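Side-chain contacts in Serine/threonine-protein phosphatase 2A regulatory subunit B'' subunit alpha (Homo sapiens, PDB 4I5J), which serves as a calcium-binding regulatory subunit of protein phosphatase 2A and might modulate its substrate selectivity, catalytic activity and localization: residues Ile151-Phe155 and Ser156-Thr160; Tyr194-Arg197 and Cys198-Asp202; Gly205-Ser208 and Met209-Glu213; Ile252-Arg255 and Asp256-Cys260. One frame throughout, in Å; residues are numbered along the deposited sequence.

Overall arrangement
In this chain, the EF-hand-containing part of a longer B'' subunit, the four contacts follow one another; none nests in or crosses another. Contact 1 closes the turn after helix 148-154. Contact 2 lies at the end of helix 189-199, and contact 1 touches it through Arg153, which reaches the carbonyls of Arg197 and Cys198. Contact 3 starts helix 209-226. Contacts 2 and 3 share one calcium ion and one water, forming the two ends of a single EF-hand loop. Contact 4 starts helix 254-260 and meets contact 3 where Leu207 N bonds to Ile252 O. Phe196 of contact 2 also packs on it. Contacts 1 and 4 do not touch; their centres are about 21 Å apart.

Contact 1. Residues Ile151-Phe155 and Ser156-Thr160; sequences IERIF and SGAVT
Arg153 reaches past the end of helix 148-154 and lays its guanidinium beside Ser156 and Ala158. Its CB points away from the loop. The chain then bends at chi2 (-68°) and again at chi3 (-59°), which turns the tip back. NE bonds to the carbonyl of Cys198. Arg153 NH1 lies 3.3 Å from Ser156 OG, which sits over one face of the guanidinium; the angle is too poor for a hydrogen bond. Arg153 NH2 touches Ala158 CB at 3.4 Å and bonds to the carbonyl of Arg197. The tip thus links this turn to helix 189-199, inside the EF-hand pair. Ser156 forms an ST turn: its OG accepts from Ala158 N at 3.0 Å. Ser156 OG also lies only 2.4 Å from Arg153 O, so the details of that bond are doubtful. Ser156 N also donates to Arg153 O, at 3.0 Å and from above the carbonyl plane. A type I turn follows from Gly157 to Thr160. One water bridges the helix end and the turn: it donates to Ile154 O, accepts from Val159 N at 3.1 Å and pairs with Thr160 OG1. Val159 CG2 rests against Ile154 O at 3.9 Å.

Contact 2. Residues Tyr194-Arg197 and Cys198-Asp202; sequences YWFR and CMDVD. With CA (calcium ion), chain B.
The rings of Tyr194 and Trp195 both meet Cys198 SG, and they also pack on each other. Tyr194 CD2 sits over the centre of one Trp195 face, while Trp195 CD2 lies in plane at the Tyr194 edge. Cys198 SG is oblique to both rings, 4.4 Å from Tyr194 CE2 and 4.3 Å from Trp195 CE3, a pair of sulfur-aromatic contacts. The indole NE1 is bonded to the carbonyl of Ser182. Further along, Phe196 CE2 is 4.0 Å from Asp200 OD2. Ring and carboxylate planes are 64° apart. Leu254 and Leu257 also pack on this ring.

Residues 194-199 end helix 189-199, the entering helix of a calcium-loaded EF-hand, and Asp200-Asp202 begin the loop. The last turns are held by Cys198 N to Tyr194 O, Met199 N to Trp195 O and Asp200 N to Phe196 O, the third 2.8 Å long. The chain leaves helical angles at Asp200, the centre of an inverse gamma turn in which Val201 N reaches Met199 O at 2.7 Å. With CG anti to the backbone N (chi1 -172°), the Asp200 carboxylate is carried past the Phe196 ring to the metal, and Asp200 OD1 binds the calcium ion at 2.3 Å. Its OD2 takes the N-H of Gly205; metal and N-H together hold the carboxylate's rotation. Asp202 OD1 also binds the calcium ion, at 2.3 Å. Its OD2 accepts from a water that is itself on the metal. Asp204, Val206 and Glu211 complete the site. Arg197, which is partly exposed, forms a salt bridge with Glu193.

Contact 3. Residues Gly205-Ser208 and Met209-Glu213; sequences GVLS and MYELE. With CA (calcium ion), chain B.
Ser208 and Glu211 form a capping box at the start of helix 209-226, the exiting helix of the EF-hand. This is the tight part. Ser208 N donates to Glu211 OE1 at 3.0 Å, nearly straight at 167°, on the oxygen's anti side and 30° out of the carboxylate plane. Ser208 OG takes a weak bond from Glu211 N at 3.4 Å, and it donates weakly to Glu211 OE1. Ser208 O accepts from Leu212 N in the carbonyl plane. Ser208 OG also lies over the centre of one Tyr210 face, 3.1 Å from Tyr210 CZ, and Ser208 CB makes a CH-pi contact with that face. Tyr210 CG stands between its backbone N and carbonyl carbon (chi1 50°), which swings the ring back over the serine. Tyr210 itself is exposed to solvent. The buried leucines meet only loosely across the segments, with Leu207 CB 4.4 Å from Leu212 CD2; both also pack on Met199 and Phe266. Glu211 OE1 and OE2 each bind the calcium ion at 2.4 Å, and Val206 O binds it at 2.3 Å. OE1 serves metal and cap at once, which probably couples calcium binding to the helix's first turn.

Contact 4. Residues Ile252-Arg255 and Asp256-Cys260; sequences ITLR and DLKRC
Thr253 and Asp256 form a capping box at the start of helix 254-260. Thr253 N donates to Asp256 OD2 at 2.9 Å, nearly straight at 170°, and meets that oxygen from above the carboxylate plane. Asp256 N donates to Thr253 OG1, also at 2.9 Å. The hydroxyl can do this because it is turned between the backbone N and the carbonyl carbon (chi1 72°). The two N-H groups, which lie at the helix start, are thus satisfied by side-chain oxygens.

A hydrophobic staple flanks the box. Ile252, just before the cap, sets CG2 3.8 Å from Leu257 CG, and the two side chains cross at about a right angle. Phe266 and Leu207 pack on both of them. The backbone of Ile252 also bonds to that of Leu207 in the calcium-binding loop, consistent with the pairing of two EF-hand loops. Helix 233-244 and this helix are consistent with a second helix-loop-helix unit. Asp256 OD1 also accepts a weak bond from Ala247 N, in the loop before the cap.

Further along, Leu254 CG touches Lys258 CE at 3.9 Å, while Leu254 also packs on Ile192 and Glu193. On the exposed face Arg255 and Arg259 run side by side and point the same way. Their guanidinium planes are only 11° apart. The charges would repel each other: NH1 of Arg255 is 3.4 Å from NH1 of Arg259. Arg255 NH1 also lies 3.2 Å from Arg259 CD.

Contact 1. Residues Ile151-Phe155 and Ser156-Thr160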
loop_
_atom_site.group_PDB
_atom_site.type_symbol
_atom_site.label_atom_id
_atom_site.label_comp_id
_atom_site.label_asym_id
_atom_site.label_seq_id
_atom_site.Cartn_x
_atom_site.Cartn_y
_atom_site.Cartn_z
ATOM N N ILE A 151 10.761 -8.120 3.533
ATOM C CA ILE A 151 10.770 -7.036 4.525
ATOM C C ILE A 151 12.004 -6.153 4.336
ATOM O O ILE A 151 11.916 -4.926 4.352
ATOM C CB ILE A 151 10.717 -7.574 5.979
ATOM C CG1 ILE A 151 9.412 -8.344 6.240
ATOM C CG2 ILE A 151 10.903 -6.446 6.985
ATOM C CD1 ILE A 151 8.152 -7.537 6.113
ATOM N N GLU A 152 13.148 -6.787 4.120
ATOM C CA GLU A 152 14.375 -6.071 3.796
ATOM C C GLU A 152 14.165 -5.200 2.560
ATOM O O GLU A 152 14.637 -4.060 2.500
ATOM C CB GLU A 152 15.528 -7.068 3.590
ATOM C CG GLU A 152 16.878 -6.449 3.290
ATOM C CD GLU A 152 17.999 -7.489 3.311
ATOM O OE1 GLU A 152 17.719 -8.672 3.622
ATOM O OE2 GLU A 152 19.159 -7.125 3.014
ATOM N N ARG A 153 13.424 -5.715 1.584
ATOM C CA ARG A 153 13.113 -4.913 0.397
ATOM C C ARG A 153 12.221 -3.714 0.729
ATOM O O ARG A 153 12.412 -2.613 0.211
ATOM C CB ARG A 153 12.490 -5.790 -0.690
ATOM C CG ARG A 153 13.475 -6.801 -1.323
ATOM C CD ARG A 153 14.539 -6.081 -2.128
ATOM N NE ARG A 153 13.906 -5.300 -3.187
ATOM C CZ ARG A 153 14.386 -4.158 -3.666
ATOM N NH1 ARG A 153 15.523 -3.666 -3.193
ATOM N NH2 ARG A 153 13.733 -3.519 -4.625
ATOM N N ILE A 154 11.236 -3.922 1.585
ATOM C CA ILE A 154 10.406 -2.811 2.035
ATOM C C ILE A 154 11.268 -1.713 2.654
ATOM O O ILE A 154 11.041 -0.529 2.423
ATOM C CB ILE A 154 9.374 -3.288 3.039
ATOM C CG1 ILE A 154 8.258 -4.060 2.321
ATOM C CG2 ILE A 154 8.816 -2.114 3.832
ATOM C CD1 ILE A 154 7.568 -5.081 3.257
ATOM N N PHE A 155 12.285 -2.116 3.407
ATOM C CA PHE A 155 13.143 -1.163 4.103
ATOM C C PHE A 155 14.315 -0.677 3.249
ATOM O O PHE A 155 15.189 0.040 3.742
ATOM C CB PHE A 155 13.651 -1.782 5.407
ATOM C CG PHE A 155 12.680 -1.655 6.537
ATOM C CD1 PHE A 155 12.881 -0.718 7.529
ATOM C CD2 PHE A 155 11.549 -2.452 6.594
ATOM C CE1 PHE A 155 11.987 -0.581 8.571
ATOM C CE2 PHE A 155 10.643 -2.313 7.632
ATOM C CZ PHE A 155 10.868 -1.382 8.627
ATOM N N SER A 156 14.305 -1.047 1.969
ATOM C CA SER A 156 15.380 -0.724 1.013
ATOM C C SER A 156 15.219 0.626 0.344
ATOM O O SER A 156 16.156 1.142 -0.262
ATOM C CB SER A 156 15.399 -1.755 -0.115
ATOM O OG SER A 156 14.230 -1.615 -0.927
ATOM N N GLY A 157 14.015 1.167 0.387
ATOM C CA GLY A 157 13.717 2.390 -0.340
ATOM C C GLY A 157 12.916 2.107 -1.599
ATOM O O GLY A 157 12.507 3.029 -2.307
ATOM N N ALA A 158 12.672 0.827 -1.876
ATOM C CA ALA A 158 11.895 0.420 -3.063
ATOM C C ALA A 158 10.489 1.000 -3.126
ATOM O O ALA A 158 9.957 1.220 -4.213
ATOM C CB ALA A 158 11.818 -1.075 -3.136
ATOM N N VAL A 159 9.875 1.225 -1.963
ATOM C CA VAL A 159 8.507 1.727 -1.930
ATOM C C VAL A 159 8.379 3.064 -1.205
ATOM O O VAL A 159 7.281 3.480 -0.854
ATOM C CB VAL A 159 7.530 0.672 -1.338
ATOM C CG1 VAL A 159 7.436 -0.520 -2.288
ATOM C CG2 VAL A 159 7.980 0.220 0.051
ATOM N N THR A 160 9.504 3.739 -0.987
ATOM C CA THR A 160 9.505 5.015 -0.268
ATOM C C THR A 160 10.577 5.929 -0.845
ATOM O O THR A 160 11.495 5.446 -1.497
ATOM C CB THR A 160 9.744 4.834 1.274
ATOM O OG1 THR A 160 11.001 4.186 1.514
ATOM C CG2 THR A 160 8.643 4.011 1.915
HETATM O O HOH W 1 11.051 1.468 0.866
#

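Contact 2. Residues Tyr194-Arg197 and Cys198-Asp202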
loop_
_atom_site.group_PDB
_atom_site.type_symbol
_atom_site.label_atom_id
_atom_site.label_comp_id
_atom_site.label_asym_id
_atom_site.label_seq_id
_atom_site.Cartn_x
_atom_site.Cartn_y
_atom_site.Cartn_z
ATOM N N TYR A 194 3.223 -2.076 -5.429
ATOM C CA TYR A 194 4.001 -2.028 -4.195
ATOM C C TYR A 194 4.832 -3.312 -4.055
ATOM O O TYR A 194 6.043 -3.250 -3.822
ATOM C CB TYR A 194 3.046 -1.846 -3.008
ATOM C CG TYR A 194 3.671 -1.688 -1.637
ATOM C CD1 TYR A 194 3.794 -0.436 -1.054
ATOM C CD2 TYR A 194 4.096 -2.794 -0.910
ATOM C CE1 TYR A 194 4.332 -0.280 0.211
ATOM C CE2 TYR A 194 4.638 -2.651 0.367
ATOM C CZ TYR A 194 4.758 -1.384 0.913
ATOM O OH TYR A 194 5.302 -1.209 2.171
ATOM N N TRP A 195 4.197 -4.473 -4.205
ATOM C CA TRP A 195 4.934 -5.737 -4.086
ATOM C C TRP A 195 5.838 -5.975 -5.281
ATOM O O TRP A 195 6.890 -6.601 -5.151
ATOM C CB TRP A 195 4.002 -6.921 -3.855
ATOM C CG TRP A 195 3.247 -6.730 -2.605
ATOM C CD1 TRP A 195 1.904 -6.526 -2.481
ATOM C CD2 TRP A 195 3.795 -6.634 -1.285
ATOM N NE1 TRP A 195 1.582 -6.325 -1.161
ATOM C CE2 TRP A 195 2.723 -6.389 -0.406
ATOM C CE3 TRP A 195 5.087 -6.738 -0.763
ATOM C CZ2 TRP A 195 2.900 -6.265 0.978
ATOM C CZ3 TRP A 195 5.271 -6.606 0.606
ATOM C CH2 TRP A 195 4.181 -6.374 1.462
ATOM N N PHE A 196 5.449 -5.450 -6.439
ATOM C CA PHE A 196 6.305 -5.564 -7.616
ATOM C C PHE A 196 7.606 -4.804 -7.387
ATOM O O PHE A 196 8.674 -5.318 -7.680
ATOM C CB PHE A 196 5.614 -5.045 -8.867
ATOM C CG PHE A 196 6.425 -5.238 -10.114
ATOM C CD1 PHE A 196 6.237 -6.364 -10.907
ATOM C CD2 PHE A 196 7.391 -4.308 -10.485
ATOM C CE1 PHE A 196 6.989 -6.563 -12.053
ATOM C CE2 PHE A 196 8.164 -4.506 -11.627
ATOM C CZ PHE A 196 7.963 -5.626 -12.415
ATOM N N ARG A 197 7.525 -3.577 -6.867
ATOM C CA ARG A 197 8.736 -2.800 -6.606
ATOM C C ARG A 197 9.623 -3.491 -5.568
ATOM O O ARG A 197 10.855 -3.355 -5.588
ATOM C CB ARG A 197 8.350 -1.425 -6.060
ATOM C CG ARG A 197 7.969 -0.427 -7.108
ATOM C CD ARG A 197 7.120 0.692 -6.516
ATOM N NE ARG A 197 6.908 1.713 -7.528
ATOM C CZ ARG A 197 7.460 2.918 -7.487
ATOM N NH1 ARG A 197 8.234 3.263 -6.457
ATOM N NH2 ARG A 197 7.211 3.782 -8.461
ATOM N N CYS A 198 9.000 -4.198 -4.621
ATOM C CA CYS A 198 9.806 -4.920 -3.630
ATOM C C CYS A 198 10.503 -6.122 -4.265
ATOM O O CYS A 198 11.658 -6.400 -3.958
ATOM C CB CYS A 198 8.960 -5.391 -2.453
ATOM S SG CYS A 198 8.372 -4.059 -1.431
ATOM N N MET A 199 9.802 -6.827 -5.150
ATOM C CA MET A 199 10.386 -7.991 -5.826
ATOM C C MET A 199 11.373 -7.620 -6.919
ATOM O O MET A 199 12.283 -8.397 -7.228
ATOM C CB MET A 199 9.305 -8.907 -6.397
ATOM C CG MET A 199 8.492 -9.609 -5.308
ATOM S SD MET A 199 7.506 -10.978 -5.959
ATOM C CE MET A 199 8.851 -12.099 -6.417
ATOM N N ASP A 200 11.211 -6.437 -7.501
ATOM C CA ASP A 200 12.133 -6.001 -8.544
ATOM C C ASP A 200 13.444 -5.542 -7.919
ATOM O O ASP A 200 13.743 -4.349 -7.898
ATOM C CB ASP A 200 11.510 -4.881 -9.382
ATOM C CG ASP A 200 12.350 -4.522 -10.594
ATOM O OD1 ASP A 200 13.318 -5.242 -10.884
ATOM O OD2 ASP A 200 12.044 -3.515 -11.261
ATOM N N VAL A 201 14.218 -6.495 -7.410
ATOM C CA VAL A 201 15.432 -6.176 -6.668
ATOM C C VAL A 201 16.341 -5.162 -7.366
ATOM O O VAL A 201 16.742 -4.171 -6.756
ATOM C CB VAL A 201 16.241 -7.431 -6.364
ATOM C CG1 VAL A 201 17.556 -7.063 -5.652
ATOM C CG2 VAL A 201 15.419 -8.405 -5.536
ATOM N N ASP A 202 16.655 -5.393 -8.640
ATOM C CA ASP A 202 17.591 -4.516 -9.353
ATOM C C ASP A 202 16.902 -3.284 -9.937
ATOM O O ASP A 202 17.544 -2.424 -10.523
ATOM C CB ASP A 202 18.360 -5.282 -10.446
ATOM C CG ASP A 202 17.446 -5.861 -11.531
ATOM O OD1 ASP A 202 16.279 -5.440 -11.638
ATOM O OD2 ASP A 202 17.891 -6.761 -12.281
HETATM CA CA CA B . 14.468 -6.852 -12.013
HETATM O O HOH W 2 16.009 -8.104 -13.394
#

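Contact 3. Residues Gly205-Ser208 and Met209-Glu213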
loop_
_atom_site.group_PDB
_atom_site.type_symbol
_atom_site.label_atom_id
_atom_site.label_comp_id
_atom_site.label_asym_id
_atom_site.label_seq_id
_atom_site.Cartn_x
_atom_site.Cartn_y
_atom_site.Cartn_z
ATOM N N GLY A 205 12.501 -2.874 -13.822
ATOM C CA GLY A 205 11.138 -2.879 -14.336
ATOM C C GLY A 205 10.615 -4.265 -14.700
ATOM O O GLY A 205 9.477 -4.397 -15.123
ATOM N N VAL A 206 11.434 -5.306 -14.553
ATOM C CA VAL A 206 10.942 -6.667 -14.756
ATOM C C VAL A 206 11.441 -7.593 -13.656
ATOM O O VAL A 206 12.466 -7.323 -13.040
ATOM C CB VAL A 206 11.407 -7.258 -16.090
ATOM C CG1 VAL A 206 11.118 -6.286 -17.244
ATOM C CG2 VAL A 206 12.890 -7.623 -16.021
ATOM N N LEU A 207 10.717 -8.692 -13.424
ATOM C CA LEU A 207 11.117 -9.697 -12.455
ATOM C C LEU A 207 11.809 -10.788 -13.241
ATOM O O LEU A 207 11.182 -11.444 -14.062
ATOM C CB LEU A 207 9.894 -10.259 -11.714
ATOM C CG LEU A 207 9.044 -9.188 -11.023
ATOM C CD1 LEU A 207 7.963 -9.818 -10.159
ATOM C CD2 LEU A 207 9.928 -8.247 -10.204
ATOM N N SER A 208 13.112 -10.934 -13.027
ATOM C CA SER A 208 13.889 -11.961 -13.702
ATOM C C SER A 208 13.797 -13.240 -12.878
ATOM O O SER A 208 13.357 -13.211 -11.715
ATOM C CB SER A 208 15.341 -11.512 -13.809
ATOM O OG SER A 208 15.876 -11.294 -12.505
ATOM N N MET A 209 14.214 -14.361 -13.458
ATOM C CA MET A 209 14.049 -15.639 -12.781
ATOM C C MET A 209 14.965 -15.748 -11.579
ATOM O O MET A 209 14.680 -16.500 -10.641
ATOM C CB MET A 209 14.292 -16.809 -13.732
ATOM C CG MET A 209 13.255 -16.914 -14.822
ATOM S SD MET A 209 13.724 -18.230 -15.980
ATOM C CE MET A 209 12.444 -18.083 -17.241
ATOM N N TYR A 210 16.063 -15.001 -11.595
ATOM C CA TYR A 210 16.968 -15.038 -10.458
ATOM C C TYR A 210 16.472 -14.150 -9.318
ATOM O O TYR A 210 16.837 -14.366 -8.170
ATOM C CB TYR A 210 18.408 -14.705 -10.856
ATOM C CG TYR A 210 18.574 -13.456 -11.680
ATOM C CD1 TYR A 210 18.840 -12.238 -11.068
ATOM C CD2 TYR A 210 18.501 -13.497 -13.072
ATOM C CE1 TYR A 210 18.999 -11.101 -11.798
ATOM C CE2 TYR A 210 18.663 -12.344 -13.827
ATOM C CZ TYR A 210 18.916 -11.154 -13.183
ATOM O OH TYR A 210 19.080 -9.993 -13.901
ATOM N N GLU A 211 15.643 -13.156 -9.629
ATOM C CA GLU A 211 14.990 -12.387 -8.564
ATOM C C GLU A 211 13.925 -13.270 -7.928
ATOM O O GLU A 211 13.815 -13.338 -6.706
ATOM C CB GLU A 211 14.413 -11.072 -9.094
ATOM C CG GLU A 211 15.501 -10.048 -9.374
ATOM C CD GLU A 211 15.042 -8.865 -10.214
ATOM O OE1 GLU A 211 14.065 -9.002 -10.981
ATOM O OE2 GLU A 211 15.693 -7.793 -10.129
ATOM N N LEU A 212 13.161 -13.975 -8.758
ATOM C CA LEU A 212 12.233 -14.967 -8.237
ATOM C C LEU A 212 12.916 -16.015 -7.325
ATOM O O LEU A 212 12.397 -16.343 -6.244
ATOM C CB LEU A 212 11.470 -15.654 -9.373
ATOM C CG LEU A 212 10.553 -14.753 -10.210
ATOM C CD1 LEU A 212 9.675 -15.565 -11.152
ATOM C CD2 LEU A 212 9.697 -13.903 -9.339
ATOM N N GLU A 213 14.070 -16.532 -7.742
ATOM C CA GLU A 213 14.713 -17.597 -6.969
ATOM C C GLU A 213 15.176 -17.094 -5.616
ATOM O O GLU A 213 15.079 -17.792 -4.607
ATOM C CB GLU A 213 15.913 -18.211 -7.702
ATOM C CG GLU A 213 16.420 -19.480 -6.989
ATOM C CD GLU A 213 17.765 -19.943 -7.495
ATOM O OE1 GLU A 213 18.381 -19.221 -8.315
ATOM O OE2 GLU A 213 18.207 -21.026 -7.068
HETATM CA CA CA B . 14.468 -6.852 -12.013
HETATM O O HOH W 2 16.009 -8.104 -13.394
#

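Contact 4. Residues Ile252-Arg255 and Asp256-Cys260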
loop_
_atom_site.group_PDB
_atom_site.type_symbol
_atom_site.label_atom_id
_atom_site.label_comp_id
_atom_site.label_asym_id
_atom_site.label_seq_id
_atom_site.Cartn_x
_atom_site.Cartn_y
_atom_site.Cartn_z
ATOM N N ILE A 252 9.181 -10.802 -16.262
ATOM C CA ILE A 252 7.792 -10.541 -15.883
ATOM C C ILE A 252 7.556 -9.080 -15.549
ATOM O O ILE A 252 8.267 -8.509 -14.717
ATOM C CB ILE A 252 7.384 -11.418 -14.679
ATOM C CG1 ILE A 252 7.394 -12.890 -15.107
ATOM C CG2 ILE A 252 5.991 -11.038 -14.151
ATOM C CD1 ILE A 252 7.406 -13.834 -13.957
ATOM N N THR A 253 6.555 -8.472 -16.191
ATOM C CA THR A 253 6.267 -7.063 -15.977
ATOM C C THR A 253 5.078 -6.795 -15.041
ATOM O O THR A 253 4.282 -7.678 -14.718
ATOM C CB THR A 253 5.992 -6.317 -17.306
ATOM O OG1 THR A 253 4.718 -6.709 -17.832
ATOM C CG2 THR A 253 7.081 -6.592 -18.327
ATOM N N LEU A 254 4.957 -5.549 -14.609
ATOM C CA LEU A 254 3.840 -5.179 -13.761
ATOM C C LEU A 254 2.557 -5.403 -14.566
ATOM O O LEU A 254 1.578 -5.968 -14.073
ATOM C CB LEU A 254 3.976 -3.721 -13.344
ATOM C CG LEU A 254 2.819 -3.166 -12.523
ATOM C CD1 LEU A 254 2.699 -3.929 -11.207
ATOM C CD2 LEU A 254 3.080 -1.695 -12.281
ATOM N N ARG A 255 2.588 -4.980 -15.821
ATOM C CA ARG A 255 1.494 -5.234 -16.739
ATOM C C ARG A 255 1.111 -6.721 -16.787
ATOM O O ARG A 255 -0.076 -7.036 -16.745
ATOM C CB ARG A 255 1.860 -4.727 -18.131
ATOM C CG ARG A 255 0.687 -4.574 -19.074
ATOM C CD ARG A 255 1.146 -4.027 -20.431
ATOM N NE ARG A 255 0.038 -3.428 -21.170
ATOM C CZ ARG A 255 -0.797 -4.108 -21.950
ATOM N NH1 ARG A 255 -0.651 -5.418 -22.110
ATOM N NH2 ARG A 255 -1.782 -3.475 -22.575
ATOM N N ASP A 256 2.092 -7.628 -16.861
ATOM C CA ASP A 256 1.780 -9.070 -16.884
ATOM C C ASP A 256 1.067 -9.478 -15.595
ATOM O O ASP A 256 0.118 -10.264 -15.611
ATOM C CB ASP A 256 3.034 -9.934 -17.014
ATOM C CG ASP A 256 3.789 -9.711 -18.312
ATOM O OD1 ASP A 256 3.176 -9.499 -19.380
ATOM O OD2 ASP A 256 5.029 -9.747 -18.250
ATOM N N LEU A 257 1.535 -8.946 -14.472
ATOM C CA LEU A 257 0.960 -9.318 -13.177
ATOM C C LEU A 257 -0.449 -8.743 -12.944
ATOM O O LEU A 257 -1.304 -9.437 -12.395
ATOM C CB LEU A 257 1.930 -9.011 -12.020
ATOM C CG LEU A 257 3.085 -10.027 -11.914
ATOM C CD1 LEU A 257 4.296 -9.509 -11.105
ATOM C CD2 LEU A 257 2.582 -11.355 -11.325
ATOM N N LYS A 258 -0.701 -7.504 -13.378
ATOM C CA LYS A 258 -2.063 -6.949 -13.329
ATOM C C LYS A 258 -2.982 -7.696 -14.295
ATOM O O LYS A 258 -4.117 -8.001 -13.955
ATOM C CB LYS A 258 -2.082 -5.457 -13.681
ATOM C CG LYS A 258 -1.397 -4.544 -12.687
ATOM C CD LYS A 258 -1.314 -3.111 -13.216
ATOM C CE LYS A 258 -0.877 -2.145 -12.126
ATOM N NZ LYS A 258 -0.822 -0.730 -12.588
ATOM N N ARG A 259 -2.490 -7.998 -15.498
ATOM C CA ARG A 259 -3.323 -8.648 -16.512
ATOM C C ARG A 259 -3.774 -10.050 -16.107
ATOM O O ARG A 259 -4.899 -10.446 -16.390
ATOM C CB ARG A 259 -2.614 -8.707 -17.869
ATOM C CG ARG A 259 -2.573 -7.386 -18.629
ATOM C CD ARG A 259 -1.719 -7.502 -19.892
ATOM N NE ARG A 259 -2.256 -8.469 -20.845
ATOM C CZ ARG A 259 -3.184 -8.181 -21.754
ATOM N NH1 ARG A 259 -3.681 -6.951 -21.829
ATOM N NH2 ARG A 259 -3.623 -9.119 -22.587
ATOM N N CYS A 260 -2.903 -10.799 -15.441
ATOM C CA CYS A 260 -3.208 -12.191 -15.134
ATOM C C CYS A 260 -4.289 -12.306 -14.077
ATOM O O CYS A 260 -4.902 -13.365 -13.927
ATOM C CB CYS A 260 -1.958 -12.943 -14.679
ATOM S SG CYS A 260 -1.509 -12.719 -12.932
#